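Local atomic coordinates of thioredoxin domain-containing protein (Aeropyrum pernix, PDB entry 3HA9), a protein that has no established function but, as a thioredoxin-fold member of the AhpC/TSA family, may act as an antioxidant oxidoreductase. Residues D60-T63 and E64-E68; D75-A79 and E80-A84; F126-S130 and I131-V135; V143-G147 and T148-L152. All coordinates share one frame; numbering follows the deposited sequence.

Contact 1. Residues D60-T63 and E64-E68; sequences DRLT and EKYRE
Leu62 and Tyr66, one helical turn apart, meet both through the backbone and through their side chains at the end of helix 52-65. The backbone part is a run of three i to i+4 hydrogen bonds: Glu64 N gives to Asp60 O, Lys65 N to Arg61 O, and Tyr66 N to Leu62 O at 2.8 Å. The N-H...O angle of this last bond is 159°. Tyr66 itself has already left helical phi/psi, so its N-H closes the final turn. A water then continues the polar pattern, donating to Thr63 O at 2.6 Å and to Glu64 O at 2.6 Å.

The apolar part is narrower. Leu62 and Tyr66 run side by side and point the same way, each with CG beside its own backbone N (chi1 -69° and -58°). With these torsions and Leu62 chi2 near 180°, Leu62 CD2 meets the ring at its edge, in the plane, 3.9 Å from Tyr66 CE2. Lys65 CG lies 3.7 Å above one face of the same ring, offset toward the rim.

Charged and polar ends turn to other partners. Lys65 NZ forms a salt bridge with Glu156, whose carboxylate also bonds Tyr66 OH, while Leu62 packs on Leu155 and Ile159. The arrangement is the C-terminal end of the helix in the beta-alpha-beta unit 39-45, 52-65, 69-75 of the thioredoxin fold, laid against helix 152-161.

Contact 2. Residues D75-A79 and E80-A84; sequences DFWTA and EALKA
Leu82 sets its CD2 methyl over the six-membered ring of Trp77, a CH-pi contact in which CD2 stands 3.4 Å from the ring centroid and 7° off the normal. That small offset places the methyl over the middle of the face. The other branch covers the five-membered ring side, with Leu82 CD1 3.6 Å from Trp77 NE1, so both methyls of the fork rest on the indole and the two side chains cross at about a right angle. Trp77 is turned for this by chi1 of -159°, which puts CG roughly opposite the backbone N. Its NE1 bonds to Pro93 O, and its ring meets Trp48 edge-to-face, so the indole is fixed by polar and aromatic partners besides Leu82.

The next residue starts the helix. Thr78 OG1 accepts from Ala81 N at 3.3 Å, with an N-H...O angle of 159°; OG1 lies between the backbone N and the carbonyl carbon, within reach of that N-H. Asp118 O is a further partner of the hydroxyl. Thr78 O takes Leu82 N at 2.9 Å, almost straight on to the carbonyl, and Ala79 O takes Lys83 N at 3.0 Å. The methyl of Ala81 packs closely on the preceding loop, Ala81 CB lying 3.1 Å from Phe76 O.

Before the cap, Asp75 OD1 accepts from Trp77 N at 2.9 Å. An Asx turn at the end of strand 69-75 is thus followed by a threonine N-cap that opens helix 79-85.

Contact 3. Residues F126-S130 and I131-V135; sequences FNVRS and IDYIV
Tyr133 lies with one ring face beneath the backbone of Val128 and Arg129, where the loop after helix 121-125 folds back over the start of strand 133-138 in the central sheet of the thioredoxin fold. A Schellman motif with Asn127 as its C-prime residue ends that helix and sends the chain across the ring. Tyr133 CG stands opposite its backbone N (chi1 -173°), which sets the ring under the loop backbone. Val128 CA makes a CH-pi contact 4.1 Å from the ring centroid, 13° off the normal, and Arg129 N lies over the same face, 3.5 Å above the plane and toward the rim.

The side chains flanking this backbone also touch the tyrosine: Val128 CG1 is 3.8 Å from Tyr133 CB, and Arg129 CB is 3.8 Å from Tyr133 CE1, before the arginine bends away at chi3. Replacing the tyrosine with an alanine would probably leave the Val128-Arg129 backbone without its ring support and the water at the hydroxyl without one of its partners.

Ser130 has OG between its backbone N and carbonyl carbon (chi1 74°), where it accepts a hydrogen bond from Asp132 N at 3.2 Å; the same hydroxyl bonds Thr148. Asp132 OD2 bonds Ser51, beside the disulfide-forming Cys52. At the far end of the ring, a water in its plane sits 2.8 Å from Tyr133 OH and donates to Phe126 O.

Contact 4. Residues V143-G147 and T148-L152; sequences VLYAG and TTPSL
The contact belongs to the beta-to-alpha connection of the thioredoxin fold, in which edge strand 143-148 leaves the sheet and leads into helix 152-161; Tyr145 and Pro150 meet across it. Tyr145 is the second residue of a classic beta bulge, in which it and Leu144 both face Ile136. With CG opposite the backbone N (chi1 174°), the phenol reaches Pro150, and its outer end lies obliquely against the pyrrolidine. Tyr145 CZ is 3.5 Å from Pro150 CB, while Tyr145 CE2 is 3.6 Å from Pro150 CG, so two ring carbons of the proline share the packing. With an alanine here in place of Tyr145, Pro150 CB and CG would probably lose the ring they pack on, leaving a gap between the edge strand and the loop.

Gly147 sits where the tyrosine passes: a CB on this residue would come within 2.4 Å of Tyr145 OH, a clash. Gly147 O lies 3.7 Å from Pro150 CD. Beyond the segments, Pro150 packs on Ile134, Met55 and Leu155, joining the turn to both the sheet and the helices. No hydrogen bond crosses this contact, and its closest side-chain approach is Tyr145 OH to Pro150 CB at 3.3 Å.

Contact 2 is largely buried and contact 3 partly so, whereas contacts 1 and 4 lie at the surface. Contacts 1 and 2 are both helix ends, one a C-terminus and one a capped N-terminus, and both carry i to i+4 backbone bonds, to which contact 2 adds a side-chain cap and a leucine-indole CH-pi contact; their centres are about 29 Å apart, on opposite sides of the chain's centre. Contacts 3 and 4 involve neighbouring strands of one sheet and rely more on tyrosine packing. They touch directly, Ile134 O lying 2.9 Å from Gly147 N. Contact 2 meets contact 3 where Phe76 packs on Ile131, which also touches Cys49 of the disulfide, while Leu152 of contact 4 packs on Leu62 of contact 1.

Contact 1. Residues D60-T63 and E64-E68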
loop_
_atom_site.group_PDB
_atom_site.type_symbol
_atom_site.label_atom_id
_atom_site.label_comp_id
_atom_site.label_asym_id
_atom_site.label_seq_id
_atom_site.Cartn_x
_atom_site.Cartn_y
_atom_site.Cartn_z
ATOM N N ASP A 60 9.619 0.526 -9.778
ATOM C CA ASP A 60 10.200 -0.453 -10.715
ATOM C C ASP A 60 11.700 -0.566 -10.510
ATOM O O ASP A 60 12.265 -1.670 -10.428
ATOM C CB ASP A 60 9.945 -0.015 -12.164
ATOM C CG ASP A 60 8.510 -0.201 -12.597
ATOM O OD1 ASP A 60 7.772 -0.991 -11.972
ATOM O OD2 ASP A 60 8.113 0.462 -13.586
ATOM N N ARG A 61 12.340 0.588 -10.430
ATOM C CA ARG A 61 13.783 0.627 -10.283
ATOM C C ARG A 61 14.192 0.098 -8.926
ATOM O O ARG A 61 15.154 -0.659 -8.832
ATOM C CB ARG A 61 14.305 2.045 -10.505
ATOM C CG ARG A 61 14.228 2.446 -11.964
ATOM C CD ARG A 61 13.975 3.926 -12.118
ATOM N NE ARG A 61 15.131 4.714 -11.708
ATOM C CZ ARG A 61 15.165 6.040 -11.730
ATOM N NH1 ARG A 61 14.109 6.726 -12.148
ATOM N NH2 ARG A 61 16.252 6.674 -11.329
ATOM N N LEU A 62 13.443 0.460 -7.880
ATOM C CA LEU A 62 13.785 -0.005 -6.536
ATOM C C LEU A 62 13.581 -1.514 -6.409
ATOM O O LEU A 62 14.374 -2.198 -5.759
ATOM C CB LEU A 62 12.996 0.772 -5.471
ATOM C CG LEU A 62 13.437 2.238 -5.361
ATOM C CD1 LEU A 62 12.389 3.082 -4.664
ATOM C CD2 LEU A 62 14.775 2.341 -4.644
ATOM N N THR A 63 12.533 -2.025 -7.060
ATOM C CA THR A 63 12.269 -3.465 -7.123
ATOM C C THR A 63 13.435 -4.214 -7.769
ATOM O O THR A 63 13.879 -5.253 -7.256
ATOM C CB THR A 63 10.968 -3.757 -7.908
ATOM O OG1 THR A 63 9.852 -3.257 -7.165
ATOM C CG2 THR A 63 10.784 -5.259 -8.133
ATOM N N GLU A 64 13.920 -3.683 -8.888
ATOM C CA GLU A 64 15.032 -4.303 -9.619
ATOM C C GLU A 64 16.332 -4.231 -8.816
ATOM O O GLU A 64 17.111 -5.194 -8.803
ATOM C CB GLU A 64 15.209 -3.665 -10.998
ATOM C CG GLU A 64 15.697 -4.646 -12.083
ATOM C CD GLU A 64 17.159 -4.474 -12.461
ATOM O OE1 GLU A 64 18.053 -4.728 -11.622
ATOM O OE2 GLU A 64 17.425 -4.105 -13.621
ATOM N N LYS A 65 16.545 -3.105 -8.134
ATOM C CA LYS A 65 17.757 -2.874 -7.329
ATOM C C LYS A 65 17.786 -3.684 -6.025
ATOM O O LYS A 65 18.830 -4.255 -5.668
ATOM C CB LYS A 65 17.914 -1.373 -7.029
ATOM C CG LYS A 65 19.210 -0.979 -6.320
ATOM C CD LYS A 65 19.334 0.543 -6.194
ATOM C CE LYS A 65 20.655 0.934 -5.536
ATOM N NZ LYS A 65 20.875 2.411 -5.523
ATOM N N TYR A 66 16.652 -3.729 -5.323
ATOM C CA TYR A 66 16.557 -4.417 -4.031
ATOM C C TYR A 66 15.571 -5.577 -4.057
ATOM O O TYR A 66 14.352 -5.368 -3.986
ATOM C CB TYR A 66 16.135 -3.442 -2.928
ATOM C CG TYR A 66 17.064 -2.265 -2.758
ATOM C CD1 TYR A 66 18.271 -2.401 -2.068
ATOM C CD2 TYR A 66 16.739 -1.014 -3.276
ATOM C CE1 TYR A 66 19.131 -1.320 -1.911
ATOM C CE2 TYR A 66 17.593 0.077 -3.114
ATOM C CZ TYR A 66 18.783 -0.085 -2.434
ATOM O OH TYR A 66 19.638 0.984 -2.273
ATOM N N ARG A 67 16.104 -6.797 -4.130
ATOM C CA ARG A 67 15.274 -8.005 -4.177
ATOM C C ARG A 67 14.460 -8.226 -2.908
ATOM O O ARG A 67 13.505 -9.008 -2.907
ATOM C CB ARG A 67 16.123 -9.247 -4.488
ATOM C CG ARG A 67 17.179 -9.601 -3.452
ATOM C CD ARG A 67 17.818 -10.965 -3.772
ATOM N NE ARG A 67 16.913 -12.077 -3.456
ATOM C CZ ARG A 67 16.990 -13.291 -4.000
ATOM N NH1 ARG A 67 17.926 -13.564 -4.907
ATOM N NH2 ARG A 67 16.123 -14.236 -3.642
ATOM N N GLU A 68 14.846 -7.554 -1.827
ATOM C CA GLU A 68 14.141 -7.727 -0.564
ATOM C C GLU A 68 12.912 -6.830 -0.414
ATOM O O GLU A 68 12.202 -6.921 0.571
ATOM C CB GLU A 68 15.085 -7.598 0.636
ATOM C CG GLU A 68 15.910 -8.854 0.892
ATOM C CD GLU A 68 15.058 -10.122 1.021
ATOM O OE1 GLU A 68 13.974 -10.077 1.657
ATOM O OE2 GLU A 68 15.478 -11.168 0.487
HETATM O O HOH W 1 15.659 -7.089 -7.873
#

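Contact 2. Residues D75-A79 and E80-A84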
loop_
_atom_site.group_PDB
_atom_site.type_symbol
_atom_site.label_atom_id
_atom_site.label_comp_id
_atom_site.label_asym_id
_atom_site.label_seq_id
_atom_site.Cartn_x
_atom_site.Cartn_y
_atom_site.Cartn_z
ATOM N N ASP A 75 -5.141 -0.178 -5.172
ATOM C CA ASP A 75 -5.987 0.777 -5.881
ATOM C C ASP A 75 -7.217 0.931 -5.021
ATOM O O ASP A 75 -7.988 -0.025 -4.865
ATOM C CB ASP A 75 -6.351 0.240 -7.280
ATOM C CG ASP A 75 -7.137 1.247 -8.123
ATOM O OD1 ASP A 75 -7.771 2.159 -7.559
ATOM O OD2 ASP A 75 -7.112 1.119 -9.372
ATOM N N PHE A 76 -7.393 2.125 -4.447
ATOM C CA PHE A 76 -8.529 2.361 -3.568
ATOM C C PHE A 76 -9.629 3.145 -4.259
ATOM O O PHE A 76 -10.602 3.566 -3.611
ATOM C CB PHE A 76 -8.086 3.011 -2.226
ATOM C CG PHE A 76 -7.582 4.438 -2.337
ATOM C CD1 PHE A 76 -8.452 5.525 -2.160
ATOM C CD2 PHE A 76 -6.229 4.689 -2.532
ATOM C CE1 PHE A 76 -7.980 6.843 -2.197
ATOM C CE2 PHE A 76 -5.741 5.999 -2.575
ATOM C CZ PHE A 76 -6.623 7.077 -2.397
ATOM N N TRP A 77 -9.497 3.338 -5.578
ATOM C CA TRP A 77 -10.481 4.134 -6.304
ATOM C C TRP A 77 -11.650 3.225 -6.722
ATOM O O TRP A 77 -11.858 2.928 -7.897
ATOM C CB TRP A 77 -9.828 4.881 -7.481
ATOM C CG TRP A 77 -10.670 6.057 -7.909
ATOM C CD1 TRP A 77 -11.519 6.110 -8.967
ATOM C CD2 TRP A 77 -10.770 7.311 -7.239
ATOM N NE1 TRP A 77 -12.128 7.345 -9.023
ATOM C CE2 TRP A 77 -11.679 8.102 -7.973
ATOM C CE3 TRP A 77 -10.152 7.860 -6.104
ATOM C CZ2 TRP A 77 -12.017 9.400 -7.593
ATOM C CZ3 TRP A 77 -10.486 9.171 -5.730
ATOM C CH2 TRP A 77 -11.411 9.919 -6.484
ATOM N N THR A 78 -12.394 2.771 -5.713
ATOM C CA THR A 78 -13.461 1.800 -5.888
ATOM C C THR A 78 -14.797 2.394 -5.460
ATOM O O THR A 78 -14.833 3.362 -4.694
ATOM C CB THR A 78 -13.229 0.561 -4.982
ATOM O OG1 THR A 78 -13.203 0.970 -3.602
ATOM C CG2 THR A 78 -11.922 -0.141 -5.339
ATOM N N ALA A 79 -15.894 1.796 -5.934
ATOM C CA ALA A 79 -17.224 2.317 -5.604
ATOM C C ALA A 79 -17.422 2.432 -4.095
ATOM O O ALA A 79 -17.978 3.424 -3.610
ATOM C CB ALA A 79 -18.306 1.447 -6.230
ATOM N N GLU A 80 -16.967 1.422 -3.358
ATOM C CA GLU A 80 -17.178 1.383 -1.914
ATOM C C GLU A 80 -16.401 2.502 -1.218
ATOM O O GLU A 80 -16.923 3.177 -0.315
ATOM C CB GLU A 80 -16.771 0.013 -1.345
ATOM C CG GLU A 80 -17.693 -1.140 -1.713
ATOM C CD GLU A 80 -17.518 -1.658 -3.157
ATOM O OE1 GLU A 80 -16.490 -1.374 -3.835
ATOM O OE2 GLU A 80 -18.439 -2.365 -3.620
ATOM N N ALA A 81 -15.142 2.676 -1.610
ATOM C CA ALA A 81 -14.304 3.709 -1.010
ATOM C C ALA A 81 -14.837 5.104 -1.338
ATOM O O ALA A 81 -14.879 5.971 -0.458
ATOM C CB ALA A 81 -12.847 3.557 -1.489
ATOM N N LEU A 82 -15.246 5.310 -2.594
ATOM C CA LEU A 82 -15.715 6.624 -3.052
ATOM C C LEU A 82 -16.988 7.027 -2.320
ATOM O O LEU A 82 -17.150 8.182 -1.933
ATOM C CB LEU A 82 -15.951 6.627 -4.577
ATOM C CG LEU A 82 -14.701 6.354 -5.431
ATOM C CD1 LEU A 82 -14.943 6.640 -6.950
ATOM C CD2 LEU A 82 -13.462 7.068 -4.916
ATOM N N LYS A 83 -17.881 6.062 -2.135
ATOM C CA LYS A 83 -19.116 6.293 -1.369
ATOM C C LYS A 83 -18.817 6.708 0.073
ATOM O O LYS A 83 -19.401 7.686 0.570
ATOM C CB LYS A 83 -20.028 5.068 -1.389
ATOM C CG LYS A 83 -21.346 5.299 -0.624
ATOM C CD LYS A 83 -22.210 4.061 -0.587
ATOM C CE LYS A 83 -23.505 4.358 0.145
ATOM N NZ LYS A 83 -24.367 3.149 0.254
ATOM N N ALA A 84 -17.914 5.973 0.735
ATOM C CA ALA A 84 -17.512 6.280 2.117
ATOM C C ALA A 84 -16.927 7.682 2.227
ATOM O O ALA A 84 -17.154 8.379 3.221
ATOM C CB ALA A 84 -16.480 5.253 2.627
#

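Contact 3. Residues F126-S130 and I131-V135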
loop_
_atom_site.group_PDB
_atom_site.type_symbol
_atom_site.label_atom_id
_atom_site.label_comp_id
_atom_site.label_asym_id
_atom_site.label_seq_id
_atom_site.Cartn_x
_atom_site.Cartn_y
_atom_site.Cartn_z
ATOM N N PHE A 126 -4.548 3.263 7.413
ATOM C CA PHE A 126 -3.229 3.865 7.247
ATOM C C PHE A 126 -3.252 5.381 7.095
ATOM O O PHE A 126 -2.242 5.989 6.735
ATOM C CB PHE A 126 -2.488 3.178 6.100
ATOM C CG PHE A 126 -2.035 1.796 6.468
ATOM C CD1 PHE A 126 -0.900 1.622 7.248
ATOM C CD2 PHE A 126 -2.780 0.688 6.100
ATOM C CE1 PHE A 126 -0.501 0.348 7.633
ATOM C CE2 PHE A 126 -2.371 -0.585 6.468
ATOM C CZ PHE A 126 -1.239 -0.746 7.230
ATOM N N ASN A 127 -4.390 5.989 7.398
ATOM C CA ASN A 127 -4.458 7.455 7.408
ATOM C C ASN A 127 -3.965 8.041 6.085
ATOM O O ASN A 127 -3.187 9.006 6.045
ATOM C CB ASN A 127 -3.683 7.997 8.622
ATOM C CG ASN A 127 -4.130 7.337 9.909
ATOM O OD1 ASN A 127 -5.319 7.097 10.107
ATOM N ND2 ASN A 127 -3.183 7.035 10.781
ATOM N N VAL A 128 -4.451 7.451 5.005
ATOM C CA VAL A 128 -3.946 7.754 3.652
ATOM C C VAL A 128 -4.374 9.162 3.239
ATOM O O VAL A 128 -5.563 9.501 3.294
ATOM C CB VAL A 128 -4.447 6.708 2.668
ATOM C CG1 VAL A 128 -4.077 7.064 1.241
ATOM C CG2 VAL A 128 -3.862 5.327 3.055
ATOM N N ARG A 129 -3.399 9.963 2.822
ATOM C CA ARG A 129 -3.607 11.407 2.623
ATOM C C ARG A 129 -3.799 11.832 1.161
ATOM O O ARG A 129 -4.094 12.994 0.897
ATOM C CB ARG A 129 -2.415 12.187 3.225
ATOM C CG ARG A 129 -2.247 12.009 4.729
ATOM C CD ARG A 129 -1.210 12.990 5.258
ATOM N NE ARG A 129 -1.805 14.299 5.530
ATOM C CZ ARG A 129 -2.509 14.575 6.629
ATOM N NH1 ARG A 129 -2.696 13.643 7.557
ATOM N NH2 ARG A 129 -3.009 15.787 6.819
ATOM N N SER A 130 -3.636 10.906 0.214
ATOM C CA SER A 130 -3.703 11.260 -1.228
ATOM C C SER A 130 -3.844 10.010 -2.076
ATOM O O SER A 130 -3.817 8.893 -1.542
ATOM C CB SER A 130 -2.423 11.992 -1.651
ATOM O OG SER A 130 -1.333 11.072 -1.749
ATOM N N ILE A 131 -4.001 10.200 -3.386
ATOM C CA ILE A 131 -4.066 9.073 -4.323
ATOM C C ILE A 131 -2.689 8.628 -4.838
ATOM O O ILE A 131 -2.602 7.890 -5.812
ATOM C CB ILE A 131 -5.000 9.392 -5.529
ATOM C CG1 ILE A 131 -4.482 10.611 -6.289
ATOM C CG2 ILE A 131 -6.441 9.605 -5.046
ATOM C CD1 ILE A 131 -5.247 10.903 -7.581
ATOM N N ASP A 132 -1.624 9.077 -4.181
ATOM C CA ASP A 132 -0.269 8.598 -4.479
ATOM C C ASP A 132 0.478 8.630 -3.155
ATOM O O ASP A 132 1.263 9.541 -2.872
ATOM C CB ASP A 132 0.400 9.455 -5.569
ATOM C CG ASP A 132 1.728 8.877 -6.066
ATOM O OD1 ASP A 132 2.217 7.881 -5.497
ATOM O OD2 ASP A 132 2.326 9.463 -7.014
ATOM N N TYR A 133 0.229 7.614 -2.339
ATOM C CA TYR A 133 0.661 7.637 -0.946
ATOM C C TYR A 133 1.376 6.345 -0.647
ATOM O O TYR A 133 0.932 5.281 -1.053
ATOM C CB TYR A 133 -0.574 7.807 -0.031
ATOM C CG TYR A 133 -0.259 8.009 1.448
ATOM C CD1 TYR A 133 -0.015 9.287 1.960
ATOM C CD2 TYR A 133 -0.242 6.920 2.331
ATOM C CE1 TYR A 133 0.260 9.469 3.309
ATOM C CE2 TYR A 133 0.053 7.093 3.697
ATOM C CZ TYR A 133 0.291 8.374 4.167
ATOM O OH TYR A 133 0.583 8.567 5.494
ATOM N N ILE A 134 2.483 6.448 0.084
ATOM C CA ILE A 134 3.394 5.331 0.303
ATOM C C ILE A 134 3.496 5.045 1.800
ATOM O O ILE A 134 3.663 5.973 2.597
ATOM C CB ILE A 134 4.805 5.699 -0.268
ATOM C CG1 ILE A 134 4.799 5.670 -1.808
ATOM C CG2 ILE A 134 5.919 4.814 0.326
ATOM C CD1 ILE A 134 4.796 4.265 -2.406
ATOM N N VAL A 135 3.328 3.782 2.187
ATOM C CA VAL A 135 3.703 3.318 3.540
ATOM C C VAL A 135 4.794 2.253 3.406
ATOM O O VAL A 135 4.596 1.236 2.732
ATOM C CB VAL A 135 2.496 2.722 4.298
ATOM C CG1 VAL A 135 2.904 2.289 5.727
ATOM C CG2 VAL A 135 1.374 3.738 4.363
HETATM O O HOH W 2 0.109 6.629 7.521
#

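Contact 4. Residues V143-G147 and T148-L152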
loop_
_atom_site.group_PDB
_atom_site.type_symbol
_atom_site.label_atom_id
_atom_site.label_comp_id
_atom_site.label_asym_id
_atom_site.label_seq_id
_atom_site.Cartn_x
_atom_site.Cartn_y
_atom_site.Cartn_z
ATOM N N VAL A 143 6.914 1.177 11.064
ATOM C CA VAL A 143 6.717 2.061 9.910
ATOM C C VAL A 143 7.962 2.898 9.711
ATOM O O VAL A 143 8.341 3.690 10.582
ATOM C CB VAL A 143 5.472 2.962 10.060
ATOM C CG1 VAL A 143 5.335 3.907 8.840
ATOM C CG2 VAL A 143 4.212 2.108 10.248
ATOM N N LEU A 144 8.594 2.712 8.550
ATOM C CA LEU A 144 9.845 3.378 8.214
ATOM C C LEU A 144 9.613 4.706 7.496
ATOM O O LEU A 144 10.482 5.588 7.494
ATOM C CB LEU A 144 10.705 2.441 7.371
ATOM C CG LEU A 144 11.610 1.404 8.048
ATOM C CD1 LEU A 144 11.241 1.054 9.499
ATOM C CD2 LEU A 144 11.790 0.134 7.166
ATOM N N TYR A 145 8.444 4.827 6.874
ATOM C CA TYR A 145 7.994 6.051 6.214
ATOM C C TYR A 145 6.506 5.918 5.881
ATOM O O TYR A 145 6.051 4.830 5.499
ATOM C CB TYR A 145 8.774 6.293 4.906
ATOM C CG TYR A 145 8.259 7.470 4.120
ATOM C CD1 TYR A 145 8.717 8.761 4.379
ATOM C CD2 TYR A 145 7.287 7.295 3.124
ATOM C CE1 TYR A 145 8.230 9.850 3.658
ATOM C CE2 TYR A 145 6.800 8.367 2.414
ATOM C CZ TYR A 145 7.268 9.643 2.684
ATOM O OH TYR A 145 6.765 10.703 1.959
ATOM N N ALA A 146 5.756 7.004 6.023
ATOM C CA ALA A 146 4.431 7.093 5.396
ATOM C C ALA A 146 4.208 8.523 4.952
ATOM O O ALA A 146 4.358 9.454 5.742
ATOM C CB ALA A 146 3.344 6.656 6.343
ATOM N N GLY A 147 3.858 8.705 3.686
ATOM C CA GLY A 147 3.638 10.046 3.186
ATOM C C GLY A 147 3.244 10.097 1.732
ATOM O O GLY A 147 3.380 9.114 0.997
ATOM N N THR A 148 2.754 11.259 1.317
ATOM C CA THR A 148 2.373 11.474 -0.075
ATOM C C THR A 148 3.606 11.756 -0.934
ATOM O O THR A 148 4.515 12.486 -0.522
ATOM C CB THR A 148 1.348 12.623 -0.212
ATOM O OG1 THR A 148 0.140 12.259 0.460
ATOM C CG2 THR A 148 1.014 12.865 -1.661
ATOM N N THR A 149 3.628 11.134 -2.113
ATOM C CA THR A 149 4.645 11.367 -3.145
ATOM C C THR A 149 6.064 11.599 -2.593
ATOM O O THR A 149 6.623 12.693 -2.764
ATOM C CB THR A 149 4.235 12.531 -4.106
ATOM O OG1 THR A 149 4.072 13.749 -3.357
ATOM C CG2 THR A 149 2.933 12.198 -4.847
ATOM N N PRO A 150 6.645 10.586 -1.914
ATOM C CA PRO A 150 8.046 10.749 -1.503
ATOM C C PRO A 150 8.980 10.757 -2.712
ATOM O O PRO A 150 8.672 10.137 -3.727
ATOM C CB PRO A 150 8.309 9.499 -0.660
ATOM C CG PRO A 150 7.312 8.497 -1.148
ATOM C CD PRO A 150 6.088 9.299 -1.444
ATOM N N SER A 151 10.114 11.447 -2.603
ATOM C CA SER A 151 11.094 11.469 -3.681
ATOM C C SER A 151 11.911 10.177 -3.721
ATOM O O SER A 151 11.907 9.410 -2.757
ATOM C CB SER A 151 12.039 12.648 -3.487
ATOM O OG SER A 151 12.855 12.434 -2.344
ATOM N N LEU A 152 12.622 9.947 -4.831
ATOM C CA LEU A 152 13.512 8.783 -4.949
ATOM C C LEU A 152 14.560 8.781 -3.836
ATOM O O LEU A 152 14.851 7.734 -3.251
ATOM C CB LEU A 152 14.208 8.743 -6.325
ATOM C CG LEU A 152 15.172 7.578 -6.574
ATOM C CD1 LEU A 152 14.490 6.235 -6.316
ATOM C CD2 LEU A 152 15.761 7.625 -7.996
#